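Local coordinates for protein adenosine kinase (Sinorhizobium meliloti, PDB 3UBO) that binds adenosine and ADP and, as a pfkB-family sugar and nucleoside kinase, probably phosphorylates adenosine at the expense of ATP, at residues A[106-111]-A[133-138]; A[137-142]-A[159-164]; A[204-209]-A[222-227]; A[228-233]-A[244-249]. All blocks are in the same frame, centred on the assembly; numbering follows the deposited sequence.

Contact 2 and contact 3 are buried, whereas contact 1 and contact 4 are only partly so. Contact 1 and contact 2 share Val137 and Glu138 and touch through Cys136 and Pro164, so one loop after strand 127-132 meets both 106-111 and 159-164. Contact 3 and contact 4 lie about 13 Å apart between centres; Leu222 packs on Phe230, and both draw on the helices between strands 213-217 and 246-247. All four are apolar across their segments. Their surroundings set them apart: contact 2 presents Tyr160 to adenosine, contact 4 presents Thr247 and Ser249 to ADP, contact 3 has a shared aspartate beside it, and contact 1 is loop packing.

Contact 1: residues A[106-111]-A[133-138]; sequences KPLDGH and LGACVE
Leu108 carries the apolar part of this contact, reaching from its loop to Ala135 and Glu138. Its CD2 methyl packs against Ala135 CB at 3.7 Å, methyl to methyl. The other branch, CD1, lies across the CB-CG part of Glu138, and the two side chains cross at about a right angle. Glu138 offers its carbons because CG stands beside the backbone N (chi1 -59°) and the chain bends again at chi2. The nearest carbons of this pair sit closer than is credible, so the exact fit is doubtful. Backbone bonds do the polar work. Glu138 N donates to Ala135 O at 3.0 Å, closing the short 3-10 turn 135-137, while Ala135 pairs by its backbone with Pro113, just beyond 106-111 in the loop of Leu108; Leu108 itself pairs with Val83. The contact thus joins the loop between strands 102-103 and 116-121 to the one that leaves strand 127-132. With Leu108 cut back to an alanine, Ala135 CB and the Glu138 methylenes would probably lose their partner and a gap would open between these loops. Between 106-111 and 133-138 the attachment is apolar, carried by one leucine, and the nearby Ala135-Pro113 backbone bond supplies a polar tie between the loops.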
loop_
_atom_site.group_PDB
_atom_site.type_symbol
_atom_site.label_atom_id
_atom_site.label_comp_id
_atom_site.label_asym_id
_atom_site.label_seq_id
_atom_site.Cartn_x
_atom_site.Cartn_y
_atom_site.Cartn_z
ATOM N N LYS A 106 5.128 22.292 -9.771
ATOM C CA LYS A 106 3.973 22.260 -10.675
ATOM C C LYS A 106 3.858 20.937 -11.455
ATOM O O LYS A 106 4.839 20.431 -11.980
ATOM C CB LYS A 106 4.037 23.433 -11.629
ATOM C CG LYS A 106 2.668 23.837 -12.250
ATOM C CD LYS A 106 2.771 24.409 -13.717
ATOM C CE LYS A 106 1.728 25.579 -13.973
ATOM N NZ LYS A 106 1.569 26.526 -12.781
ATOM N N PRO A 107 2.649 20.355 -11.506
ATOM C CA PRO A 107 2.573 19.054 -12.190
ATOM C C PRO A 107 2.423 19.239 -13.708
ATOM O O PRO A 107 1.854 20.249 -14.109
ATOM C CB PRO A 107 1.278 18.441 -11.611
ATOM C CG PRO A 107 0.432 19.635 -11.233
ATOM C CD PRO A 107 1.439 20.632 -10.701
ATOM N N LEU A 108 2.849 18.231 -14.483
ATOM C CA LEU A 108 2.836 18.178 -15.941
ATOM C C LEU A 108 1.566 18.576 -16.729
ATOM O O LEU A 108 1.655 19.403 -17.708
ATOM C CB LEU A 108 3.287 16.816 -16.403
ATOM C CG LEU A 108 4.365 16.956 -17.467
ATOM C CD1 LEU A 108 5.322 18.052 -17.060
ATOM C CD2 LEU A 108 5.117 15.661 -17.795
ATOM N N ASP A 109 0.382 18.044 -16.411
ATOM C CA ASP A 109 -0.762 18.299 -17.391
ATOM C C ASP A 109 -0.708 17.340 -18.592
ATOM O O ASP A 109 -0.211 17.694 -19.660
ATOM C CB ASP A 109 -0.791 19.746 -17.966
ATOM C CG ASP A 109 -1.181 20.812 -16.918
ATOM O OD1 ASP A 109 -1.157 20.501 -15.652
ATOM O OD2 ASP A 109 -1.534 21.951 -17.388
ATOM N N GLY A 110 -1.150 16.105 -18.376
ATOM C CA GLY A 110 -0.992 15.070 -19.382
ATOM C C GLY A 110 0.405 14.467 -19.475
ATOM O O GLY A 110 1.286 14.718 -18.610
ATOM N N HIS A 111 0.593 13.701 -20.553
ATOM C CA HIS A 111 1.751 12.815 -20.784
ATOM C C HIS A 111 3.091 13.556 -20.747
ATOM O O HIS A 111 3.144 14.687 -21.125
ATOM C CB HIS A 111 1.573 12.034 -22.136
ATOM C CG HIS A 111 0.505 10.960 -22.098
ATOM N ND1 HIS A 111 -0.827 11.229 -21.812
ATOM C CD2 HIS A 111 0.579 9.615 -22.314
ATOM C CE1 HIS A 111 -1.516 10.095 -21.840
ATOM N NE2 HIS A 111 -0.689 9.102 -22.139
ATOM N N LEU A 133 10.405 6.374 -16.212
ATOM C CA LEU A 133 10.544 7.730 -15.689
ATOM C C LEU A 133 9.336 8.655 -15.848
ATOM O O LEU A 133 9.186 9.602 -15.078
ATOM C CB LEU A 133 11.817 8.352 -16.223
ATOM C CG LEU A 133 13.021 7.615 -15.668
ATOM C CD1 LEU A 133 14.315 7.726 -16.509
ATOM C CD2 LEU A 133 13.190 8.099 -14.254
ATOM N N GLY A 134 8.449 8.380 -16.810
ATOM C CA GLY A 134 7.234 9.197 -16.989
ATOM C C GLY A 134 7.513 10.691 -16.890
ATOM O O GLY A 134 8.528 11.152 -17.430
ATOM N N ALA A 135 6.598 11.431 -16.245
ATOM C CA ALA A 135 6.752 12.849 -15.932
ATOM C C ALA A 135 8.183 13.285 -15.490
ATOM O O ALA A 135 8.703 14.270 -15.976
ATOM C CB ALA A 135 5.656 13.309 -14.936
ATOM N N CYS A 136 8.864 12.545 -14.626
ATOM C CA CYS A 136 10.247 12.851 -14.262
ATOM C C CYS A 136 11.257 13.374 -15.360
ATOM O O CYS A 136 12.306 13.929 -15.040
ATOM C CB CYS A 136 10.839 11.652 -13.490
ATOM S SG CYS A 136 9.776 11.249 -12.013
ATOM N N VAL A 137 11.009 13.214 -16.641
ATOM C CA VAL A 137 12.029 13.723 -17.587
ATOM C C VAL A 137 11.908 15.247 -17.812
ATOM O O VAL A 137 12.871 15.920 -18.130
ATOM C CB VAL A 137 11.979 13.006 -18.937
ATOM C CG1 VAL A 137 12.427 11.558 -18.805
ATOM C CG2 VAL A 137 10.566 13.142 -19.523
ATOM N N GLU A 138 10.687 15.736 -17.612
ATOM C CA GLU A 138 10.274 17.153 -17.632
ATOM C C GLU A 138 10.772 17.940 -16.430
ATOM O O GLU A 138 10.376 19.071 -16.240
ATOM C CB GLU A 138 8.732 17.281 -17.580
ATOM C CG GLU A 138 7.934 16.609 -18.692
ATOM C CD GLU A 138 8.193 17.190 -20.102
ATOM O OE1 GLU A 138 8.846 18.287 -20.191
ATOM O OE2 GLU A 138 7.731 16.555 -21.113
#

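Contact 2: residues A[137-142]-A[159-164]; sequences VELGPE and GYLWDP. With ADN (adenosine), chain C.
Pro164 lays its ring against the backbone of Val137, Pro164 CB lying 3.8 Å from Val137 CA; Val137 CG1 adds a looser touch from the side. A second apolar pair lies further along, where Leu139 CD2 meets Leu161 CD2 at 4.2 Å, methyl to methyl, the side chains crossing obliquely. Leu139 reaches across with CG anti to its backbone N (chi1 172°). The 3-10 turn that carries Leu161 is closed by Trp162 N donating to Gly159 O at 2.8 Å, and the Trp162 ring packs edge-to-face with Tyr198 and Phe202. On the same turn Tyr160 faces the other way, into the adenosine pocket. One face of its ring lies over the six-membered ring of the base, adenosine C6 standing 3.4 Å above the tyrosine plane and offset toward the rim, with the two planes tilted by roughly 30°. Tyr160 O accepts from Asn13 ND2, which also bonds the nucleoside, and Tyr160 N pairs with Ser190 OG. Replacing Tyr160 by a serine is likely to uncover this face of the adenine and leave the base freer to shift. The two loops therefore adhere by apolar packing, while polar bonds from Asn13 and Ser190 hold the backbone from which the aromatic ring meets the base.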
loop_
_atom_site.group_PDB
_atom_site.type_symbol
_atom_site.label_atom_id
_atom_site.label_comp_id
_atom_site.label_asym_id
_atom_site.label_seq_id
_atom_site.Cartn_x
_atom_site.Cartn_y
_atom_site.Cartn_z
ATOM N N VAL A 137 11.009 13.214 -16.641
ATOM C CA VAL A 137 12.029 13.723 -17.587
ATOM C C VAL A 137 11.908 15.247 -17.812
ATOM O O VAL A 137 12.871 15.920 -18.130
ATOM C CB VAL A 137 11.979 13.006 -18.937
ATOM C CG1 VAL A 137 12.427 11.558 -18.805
ATOM C CG2 VAL A 137 10.566 13.142 -19.523
ATOM N N GLU A 138 10.687 15.736 -17.612
ATOM C CA GLU A 138 10.274 17.153 -17.632
ATOM C C GLU A 138 10.772 17.940 -16.430
ATOM O O GLU A 138 10.376 19.071 -16.240
ATOM C CB GLU A 138 8.732 17.281 -17.580
ATOM C CG GLU A 138 7.934 16.609 -18.692
ATOM C CD GLU A 138 8.193 17.190 -20.102
ATOM O OE1 GLU A 138 8.846 18.287 -20.191
ATOM O OE2 GLU A 138 7.731 16.555 -21.113
ATOM N N LEU A 139 11.587 17.349 -15.569
ATOM C CA LEU A 139 11.997 18.121 -14.419
ATOM C C LEU A 139 13.213 18.889 -14.825
ATOM O O LEU A 139 14.185 18.311 -15.386
ATOM C CB LEU A 139 12.342 17.238 -13.220
ATOM C CG LEU A 139 12.961 17.992 -12.023
ATOM C CD1 LEU A 139 11.894 18.490 -11.000
ATOM C CD2 LEU A 139 14.104 17.196 -11.405
ATOM N N GLY A 140 13.170 20.170 -14.510
ATOM C CA GLY A 140 14.313 20.995 -14.799
ATOM C C GLY A 140 14.386 22.282 -13.989
ATOM O O GLY A 140 13.672 22.412 -12.954
ATOM N N PRO A 141 15.242 23.234 -14.455
ATOM C CA PRO A 141 15.587 24.464 -13.750
ATOM C C PRO A 141 14.373 25.245 -13.436
ATOM O O PRO A 141 14.377 25.899 -12.425
ATOM C CB PRO A 141 16.462 25.181 -14.732
ATOM C CG PRO A 141 17.172 24.098 -15.416
ATOM C CD PRO A 141 16.120 23.046 -15.619
ATOM N N GLU A 142 13.319 25.113 -14.212
ATOM C CA GLU A 142 12.144 25.955 -14.037
ATOM C C GLU A 142 11.470 25.626 -12.735
ATOM O O GLU A 142 10.621 26.386 -12.233
ATOM C CB GLU A 142 11.223 25.638 -15.184
ATOM C CG GLU A 142 12.123 25.294 -16.373
ATOM C CD GLU A 142 11.585 24.178 -17.254
ATOM O OE1 GLU A 142 11.641 22.961 -16.816
ATOM O OE2 GLU A 142 11.129 24.552 -18.389
ATOM N N GLY A 159 21.790 10.857 -7.506
ATOM C CA GLY A 159 22.506 10.507 -8.722
ATOM C C GLY A 159 21.507 10.082 -9.809
ATOM O O GLY A 159 21.682 10.354 -11.016
ATOM N N TYR A 160 20.415 9.446 -9.366
ATOM C CA TYR A 160 19.368 8.911 -10.248
ATOM C C TYR A 160 18.841 9.934 -11.259
ATOM O O TYR A 160 18.078 9.570 -12.161
ATOM C CB TYR A 160 18.150 8.421 -9.432
ATOM C CG TYR A 160 18.239 7.010 -8.904
ATOM C CD1 TYR A 160 17.629 6.666 -7.691
ATOM C CD2 TYR A 160 18.932 6.032 -9.587
ATOM C CE1 TYR A 160 17.734 5.396 -7.157
ATOM C CE2 TYR A 160 19.026 4.755 -9.061
ATOM C CZ TYR A 160 18.423 4.444 -7.839
ATOM O OH TYR A 160 18.490 3.172 -7.319
ATOM N N LEU A 161 19.211 11.204 -11.036
ATOM C CA LEU A 161 18.666 12.384 -11.695
ATOM C C LEU A 161 19.494 12.675 -12.916
ATOM O O LEU A 161 19.137 13.492 -13.744
ATOM C CB LEU A 161 18.751 13.595 -10.786
ATOM C CG LEU A 161 17.570 13.871 -9.862
ATOM C CD1 LEU A 161 17.701 15.266 -9.263
ATOM C CD2 LEU A 161 16.221 13.720 -10.543
ATOM N N TRP A 162 20.628 12.011 -13.014
ATOM C CA TRP A 162 21.374 12.105 -14.246
ATOM C C TRP A 162 20.627 11.525 -15.457
ATOM O O TRP A 162 20.723 12.095 -16.558
ATOM C CB TRP A 162 22.849 11.678 -14.083
ATOM C CG TRP A 162 23.595 12.915 -13.697
ATOM C CD1 TRP A 162 24.650 13.496 -14.367
ATOM C CD2 TRP A 162 23.234 13.838 -12.631
ATOM N NE1 TRP A 162 24.986 14.705 -13.762
ATOM C CE2 TRP A 162 24.141 14.939 -12.702
ATOM C CE3 TRP A 162 22.227 13.843 -11.630
ATOM C CZ2 TRP A 162 24.086 16.029 -11.799
ATOM C CZ3 TRP A 162 22.160 14.934 -10.735
ATOM C CH2 TRP A 162 23.105 16.009 -10.822
ATOM N N ASP A 163 19.819 10.477 -15.229
ATOM C CA ASP A 163 19.119 9.752 -16.292
ATOM C C ASP A 163 18.204 10.638 -17.115
ATOM O O ASP A 163 18.308 10.637 -18.357
ATOM C CB ASP A 163 18.362 8.518 -15.756
ATOM C CG ASP A 163 19.293 7.371 -15.408
ATOM O OD1 ASP A 163 20.244 7.151 -16.198
ATOM O OD2 ASP A 163 19.110 6.723 -14.335
ATOM N N PRO A 164 17.295 11.387 -16.457
ATOM C CA PRO A 164 16.465 12.263 -17.285
ATOM C C PRO A 164 17.335 13.260 -18.082
ATOM O O PRO A 164 18.580 13.186 -18.081
ATOM C CB PRO A 164 15.531 12.973 -16.273
ATOM C CG PRO A 164 15.725 12.378 -14.989
ATOM C CD PRO A 164 16.809 11.300 -15.068
HETATM O "O5'" ADN C . 15.897 3.006 -2.873
HETATM C "C5'" ADN C . 14.467 3.012 -2.502
HETATM C "C4'" ADN C . 13.538 3.742 -3.531
HETATM O "O4'" ADN C . 14.121 3.871 -4.832
HETATM C "C3'" ADN C . 11.988 3.412 -3.855
HETATM O "O3'" ADN C . 10.905 3.723 -3.012
HETATM C "C2'" ADN C . 11.821 3.973 -5.307
HETATM O "O2'" ADN C . 10.694 4.849 -5.521
HETATM C "C1'" ADN C . 13.155 4.561 -5.543
HETATM N N9 ADN C . 13.535 4.495 -6.987
HETATM C C8 ADN C . 13.614 3.403 -7.899
HETATM N N7 ADN C . 14.171 3.845 -9.129
HETATM C C5 ADN C . 14.445 5.215 -8.964
HETATM C C6 ADN C . 14.978 6.198 -9.842
HETATM N N6 ADN C . 15.402 5.874 -11.178
HETATM N N1 ADN C . 15.128 7.542 -9.340
HETATM C C2 ADN C . 14.742 7.863 -7.998
HETATM N N3 ADN C . 14.207 6.916 -7.091
HETATM C C4 ADN C . 14.054 5.610 -7.615
#

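Contact 3: residues A[204-209]-A[222-227]; sequences ELMRSG and LALYET
Tyr225 OH meets Met206 CE and hydrogen-bonds Asp240 OD2 of helix 230-240, which Arg207 NH2 also holds in a salt bridge. The carboxylate thereby ties the tyrosine hydroxyl to the end of helix 199-207, and the paired arginine would probably favour its charged form. Beside this polar anchor the contact is apolar. Met206, deposited as selenomethionine, extends its selenium and methyl to 222-227, and Tyr225 comes from the opposite direction, so that Met206 CE ends 3.9 Å from Tyr225 OH. CE is turned by a bend at chi3 (80°), while Met206 SE faces Leu224 CD2 at 4.4 Å, a loose touch. The Tyr225 ring is covered on one face by its own neighbour, Leu224 CG standing 4.1 Å above the ring centre. In this ribokinase-like alpha/beta fold of the pfkB family, helix 199-207 belongs to the crossover from strand 184-188 to strand 213-217, and helix 218-224 opens the next crossover, to strand 246-247; the contact packs the two beta-alpha-beta connections together. Leu203 of helix 199-207 and Leu237 of helix 230-240 also line this region. Helix 199-207 ends just past Met206, and Tyr225 already lies beyond helix 218-224. Ser208 N donates to Glu204 O at 2.9 Å, and Gly209 then leaves the helical path with positive phi (57°). Past Leu224, Thr227 N donates to Leu222 O at 2.8 Å, and Thr227 OG1 pairs with Asp229 N.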
loop_
_atom_site.group_PDB
_atom_site.type_symbol
_atom_site.label_atom_id
_atom_site.label_comp_id
_atom_site.label_asym_id
_atom_site.label_seq_id
_atom_site.Cartn_x
_atom_site.Cartn_y
_atom_site.Cartn_z
ATOM N N GLU A 204 33.535 14.920 -10.744
ATOM C CA GLU A 204 33.738 16.323 -11.032
ATOM C C GLU A 204 32.676 17.156 -10.328
ATOM O O GLU A 204 32.881 18.320 -9.925
ATOM C CB GLU A 204 33.653 16.552 -12.558
ATOM C CG GLU A 204 33.309 17.977 -13.003
ATOM C CD GLU A 204 34.414 18.985 -12.701
ATOM O OE1 GLU A 204 35.597 18.565 -12.528
ATOM O OE2 GLU A 204 34.070 20.195 -12.639
ATOM N N LEU A 205 31.508 16.570 -10.214
ATOM C CA LEU A 205 30.456 17.241 -9.510
ATOM C C LEU A 205 30.830 17.312 -8.000
ATOM O O LEU A 205 30.429 18.244 -7.317
ATOM C CB LEU A 205 29.142 16.544 -9.829
ATOM C CG LEU A 205 27.906 16.676 -8.992
ATOM C CD1 LEU A 205 26.968 17.709 -9.603
ATOM C CD2 LEU A 205 27.278 15.278 -8.944
HETATM N N MSE A 206 31.650 16.379 -7.505
HETATM C CA MSE A 206 32.199 16.480 -6.142
HETATM C C MSE A 206 33.413 17.413 -6.106
HETATM O O MSE A 206 33.470 18.381 -5.347
HETATM C CB MSE A 206 32.656 15.128 -5.612
HETATM C CG MSE A 206 31.559 14.136 -5.325
HETATM SE SE MSE A 206 32.269 12.225 -5.146
HETATM C CE MSE A 206 32.992 12.179 -3.308
ATOM N N ARG A 207 34.410 17.099 -6.921
ATOM C CA ARG A 207 35.639 17.884 -6.929
ATOM C C ARG A 207 35.399 19.382 -7.095
ATOM O O ARG A 207 35.969 20.166 -6.371
ATOM C CB ARG A 207 36.623 17.295 -7.933
ATOM C CG ARG A 207 36.919 15.864 -7.527
ATOM C CD ARG A 207 37.694 15.181 -8.572
ATOM N NE ARG A 207 38.191 13.900 -8.099
ATOM C CZ ARG A 207 38.540 12.932 -8.929
ATOM N NH1 ARG A 207 38.419 13.145 -10.253
ATOM N NH2 ARG A 207 38.983 11.768 -8.445
ATOM N N SER A 208 34.521 19.774 -7.996
ATOM C CA SER A 208 34.115 21.179 -8.070
ATOM C C SER A 208 33.475 21.744 -6.769
ATOM O O SER A 208 33.056 22.937 -6.724
ATOM C CB SER A 208 33.159 21.381 -9.241
ATOM O OG SER A 208 32.086 20.469 -9.154
ATOM N N GLY A 209 33.395 20.879 -5.741
ATOM C CA GLY A 209 32.847 21.244 -4.445
ATOM C C GLY A 209 31.436 21.765 -4.598
ATOM O O GLY A 209 30.894 22.448 -3.701
ATOM N N LEU A 222 32.718 1.167 -3.928
ATOM C CA LEU A 222 33.762 0.377 -4.600
ATOM C C LEU A 222 33.854 0.679 -6.093
ATOM O O LEU A 222 34.884 0.416 -6.705
ATOM C CB LEU A 222 33.520 -1.123 -4.438
ATOM C CG LEU A 222 33.668 -1.650 -3.005
ATOM C CD1 LEU A 222 33.403 -3.161 -2.885
ATOM C CD2 LEU A 222 35.026 -1.292 -2.464
ATOM N N ALA A 223 32.775 1.220 -6.659
ATOM C CA ALA A 223 32.565 1.206 -8.094
ATOM C C ALA A 223 32.780 2.576 -8.630
ATOM O O ALA A 223 32.941 2.775 -9.827
ATOM C CB ALA A 223 31.145 0.783 -8.404
ATOM N N LEU A 224 32.711 3.536 -7.722
ATOM C CA LEU A 224 32.968 4.920 -8.032
ATOM C C LEU A 224 34.460 5.134 -8.263
ATOM O O LEU A 224 34.832 6.008 -9.020
ATOM C CB LEU A 224 32.453 5.791 -6.904
ATOM C CG LEU A 224 32.788 7.271 -6.827
ATOM C CD1 LEU A 224 32.074 8.058 -7.948
ATOM C CD2 LEU A 224 32.447 7.816 -5.441
ATOM N N TYR A 225 35.305 4.310 -7.659
ATOM C CA TYR A 225 36.756 4.344 -7.891
ATOM C C TYR A 225 37.220 3.014 -8.502
ATOM O O TYR A 225 38.308 2.522 -8.158
ATOM C CB TYR A 225 37.543 4.664 -6.577
ATOM C CG TYR A 225 37.094 5.974 -5.930
ATOM C CD1 TYR A 225 37.343 7.197 -6.549
ATOM C CD2 TYR A 225 36.384 5.988 -4.728
ATOM C CE1 TYR A 225 36.920 8.400 -5.990
ATOM C CE2 TYR A 225 35.943 7.196 -4.159
ATOM C CZ TYR A 225 36.219 8.397 -4.800
ATOM O OH TYR A 225 35.791 9.603 -4.276
ATOM N N GLU A 226 36.393 2.439 -9.385
ATOM C CA GLU A 226 36.696 1.155 -10.016
ATOM C C GLU A 226 37.690 0.333 -9.185
ATOM O O GLU A 226 38.856 0.242 -9.568
ATOM C CB GLU A 226 37.273 1.371 -11.424
ATOM N N THR A 227 37.251 -0.237 -8.058
ATOM C CA THR A 227 38.126 -1.066 -7.204
ATOM C C THR A 227 37.422 -2.066 -6.234
ATOM O O THR A 227 36.315 -1.822 -5.718
ATOM C CB THR A 227 39.159 -0.211 -6.375
ATOM O OG1 THR A 227 39.914 -1.058 -5.488
ATOM C CG2 THR A 227 38.447 0.839 -5.534
#

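Contact 4: residues A[228-233]-A[244-249]; sequences EDFDRA and AAVTLS. With ADP (adenosine-5'-diphosphate), chain D.
Phe230 and Val246 approach from opposite directions, helix to sheet, as the return half of a beta-alpha-beta crossover: helix 230-240 covers strand 246-247, the last of the parallel strands. Phe230 CG lies anti to the backbone N (chi1 -173°), which swings the ring from the first turn of the helix onto the strand. Its far corner does the touching. Val246 CG1 sits at the ring edge, in plane, 3.9 Å from Phe230 CZ. Leu248 instead slants across the same corner, with Leu248 CD2 also 3.9 Å from Phe230 CZ, so two aliphatic branches meet at one aromatic carbon. Arg218 adds a cation-pi contact to this ring. Two residues past Thr247, Ser249 N donates to ADP O2A at 2.8 Å; that phosphate oxygen is crowded in the model, so the bond length is less certain. Thus the strand that receives the phenylalanine leads on into the ADP pocket, where Thr247 and Leu248 also take part. The helix start is capped by Asp229 at the N-cap: both bonds are weak, one bent, from Asp231 N to Asp229 OD1 at 3.0 Å, and one nearly straight at 172°, from Arg232 N to Asp229 OD1 at 3.4 Å.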
loop_
_atom_site.group_PDB
_atom_site.type_symbol
_atom_site.label_atom_id
_atom_site.label_comp_id
_atom_site.label_asym_id
_atom_site.label_seq_id
_atom_site.Cartn_x
_atom_site.Cartn_y
_atom_site.Cartn_z
ATOM N N GLU A 228 38.087 -3.194 -5.999
ATOM C CA GLU A 228 37.633 -4.126 -5.001
ATOM C C GLU A 228 38.254 -3.801 -3.613
ATOM O O GLU A 228 37.802 -4.354 -2.611
ATOM C CB GLU A 228 37.893 -5.578 -5.458
ATOM N N ASP A 229 39.259 -2.905 -3.535
ATOM C CA ASP A 229 39.824 -2.510 -2.214
ATOM C C ASP A 229 39.004 -1.428 -1.504
ATOM O O ASP A 229 39.093 -0.243 -1.857
ATOM C CB ASP A 229 41.292 -2.045 -2.283
ATOM C CG ASP A 229 41.852 -1.607 -0.887
ATOM O OD1 ASP A 229 41.192 -1.822 0.173
ATOM O OD2 ASP A 229 42.964 -1.045 -0.855
ATOM N N PHE A 230 38.238 -1.832 -0.491
ATOM C CA PHE A 230 37.327 -0.913 0.192
ATOM C C PHE A 230 38.044 0.211 1.015
ATOM O O PHE A 230 37.585 1.367 1.066
ATOM C CB PHE A 230 36.302 -1.708 1.040
ATOM C CG PHE A 230 35.211 -0.850 1.644
ATOM C CD1 PHE A 230 34.425 -0.033 0.846
ATOM C CD2 PHE A 230 34.977 -0.853 3.009
ATOM C CE1 PHE A 230 33.424 0.767 1.405
ATOM C CE2 PHE A 230 33.985 -0.045 3.566
ATOM C CZ PHE A 230 33.210 0.754 2.767
ATOM N N ASP A 231 39.159 -0.131 1.667
ATOM C CA ASP A 231 39.906 0.868 2.422
ATOM C C ASP A 231 40.406 1.966 1.496
ATOM O O ASP A 231 40.254 3.155 1.792
ATOM C CB ASP A 231 41.044 0.218 3.200
ATOM C CG ASP A 231 40.545 -0.445 4.461
ATOM O OD1 ASP A 231 39.468 0.010 4.940
ATOM O OD2 ASP A 231 41.209 -1.408 4.958
ATOM N N ARG A 232 40.993 1.541 0.373
ATOM C CA ARG A 232 41.519 2.449 -0.639
ATOM C C ARG A 232 40.442 3.406 -1.092
ATOM O O ARG A 232 40.703 4.600 -1.324
ATOM C CB ARG A 232 41.989 1.675 -1.873
ATOM C CG ARG A 232 42.334 2.596 -3.080
ATOM C CD ARG A 232 43.853 2.854 -3.162
ATOM N NE ARG A 232 44.251 4.043 -3.927
ATOM C CZ ARG A 232 45.499 4.274 -4.358
ATOM N NH1 ARG A 232 46.479 3.380 -4.119
ATOM N NH2 ARG A 232 45.766 5.392 -5.041
ATOM N N ALA A 233 39.239 2.855 -1.258
ATOM C CA ALA A 233 38.110 3.623 -1.755
ATOM C C ALA A 233 37.675 4.665 -0.730
ATOM O O ALA A 233 37.276 5.790 -1.094
ATOM C CB ALA A 233 36.957 2.716 -2.134
ATOM N N ALA A 244 31.321 12.208 4.006
ATOM C CA ALA A 244 30.817 11.077 3.233
ATOM C C ALA A 244 30.414 9.806 4.088
ATOM O O ALA A 244 31.259 9.045 4.566
ATOM C CB ALA A 244 31.824 10.722 2.168
ATOM N N ALA A 245 29.106 9.604 4.244
ATOM C CA ALA A 245 28.523 8.435 4.896
ATOM C C ALA A 245 28.348 7.198 3.960
ATOM O O ALA A 245 27.820 7.328 2.848
ATOM C CB ALA A 245 27.187 8.835 5.531
ATOM N N VAL A 246 28.778 6.014 4.422
ATOM C CA VAL A 246 28.664 4.798 3.623
ATOM C C VAL A 246 27.889 3.662 4.315
ATOM O O VAL A 246 28.345 3.108 5.320
ATOM C CB VAL A 246 30.049 4.331 3.188
ATOM C CG1 VAL A 246 29.989 2.955 2.572
ATOM C CG2 VAL A 246 30.600 5.328 2.223
ATOM N N THR A 247 26.723 3.286 3.781
ATOM C CA THR A 247 25.949 2.192 4.379
ATOM C C THR A 247 26.557 0.802 4.127
ATOM O O THR A 247 27.011 0.473 3.045
ATOM C CB THR A 247 24.437 2.269 4.005
ATOM O OG1 THR A 247 24.287 2.223 2.579
ATOM C CG2 THR A 247 23.766 3.538 4.558
ATOM N N LEU A 248 26.567 -0.007 5.182
ATOM C CA LEU A 248 27.145 -1.371 5.177
ATOM C C LEU A 248 26.094 -2.440 5.486
ATOM O O LEU A 248 26.372 -3.411 6.184
ATOM C CB LEU A 248 28.258 -1.482 6.215
ATOM C CG LEU A 248 29.476 -0.549 6.128
ATOM C CD1 LEU A 248 30.267 -0.507 7.474
ATOM C CD2 LEU A 248 30.360 -0.890 4.898
ATOM N N SER A 249 24.890 -2.259 4.962
ATOM C CA SER A 249 23.796 -3.158 5.240
ATOM C C SER A 249 23.735 -3.441 6.738
ATOM O O SER A 249 23.438 -2.527 7.516
ATOM C CB SER A 249 23.947 -4.465 4.472
ATOM O OG SER A 249 24.697 -4.323 3.293
HETATM P PB ADP D . 21.198 0.055 0.328
HETATM O O1B ADP D . 21.422 -0.740 -1.112
HETATM O O2B ADP D . 21.514 1.702 0.338
HETATM O O3B ADP D . 19.816 -0.151 0.836
HETATM P PA ADP D . 22.773 -1.160 2.699
HETATM O O1A ADP D . 23.156 -2.749 2.495
HETATM O O2A ADP D . 23.966 -0.415 3.100
HETATM O O3A ADP D . 22.370 -0.867 1.086
HETATM O "O5'" ADP D . 21.588 -0.832 3.844
HETATM C "C5'" ADP D . 21.245 0.517 4.139
HETATM C "C4'" ADP D . 20.947 0.739 5.659
HETATM O "O4'" ADP D . 19.704 0.116 6.236
HETATM C "C3'" ADP D . 22.057 0.228 6.723
HETATM O "O3'" ADP D . 23.297 0.903 6.833
HETATM C "C2'" ADP D . 21.274 -0.180 7.964
HETATM O "O2'" ADP D . 21.054 0.747 9.038
HETATM C "C1'" ADP D . 20.072 -0.784 7.295
HETATM N N9 ADP D . 20.254 -2.209 6.878
HETATM C C8 ADP D . 20.509 -2.714 5.622
HETATM N N7 ADP D . 20.606 -4.167 5.689
HETATM C C5 ADP D . 20.422 -4.545 7.051
HETATM C C6 ADP D . 20.389 -5.860 7.720
HETATM N N6 ADP D . 20.542 -7.095 6.927
HETATM N N1 ADP D . 20.154 -5.923 9.059
HETATM C C2 ADP D . 19.934 -4.756 9.812
HETATM N N3 ADP D . 19.979 -3.460 9.179
HETATM C C4 ADP D . 20.201 -3.377 7.807
#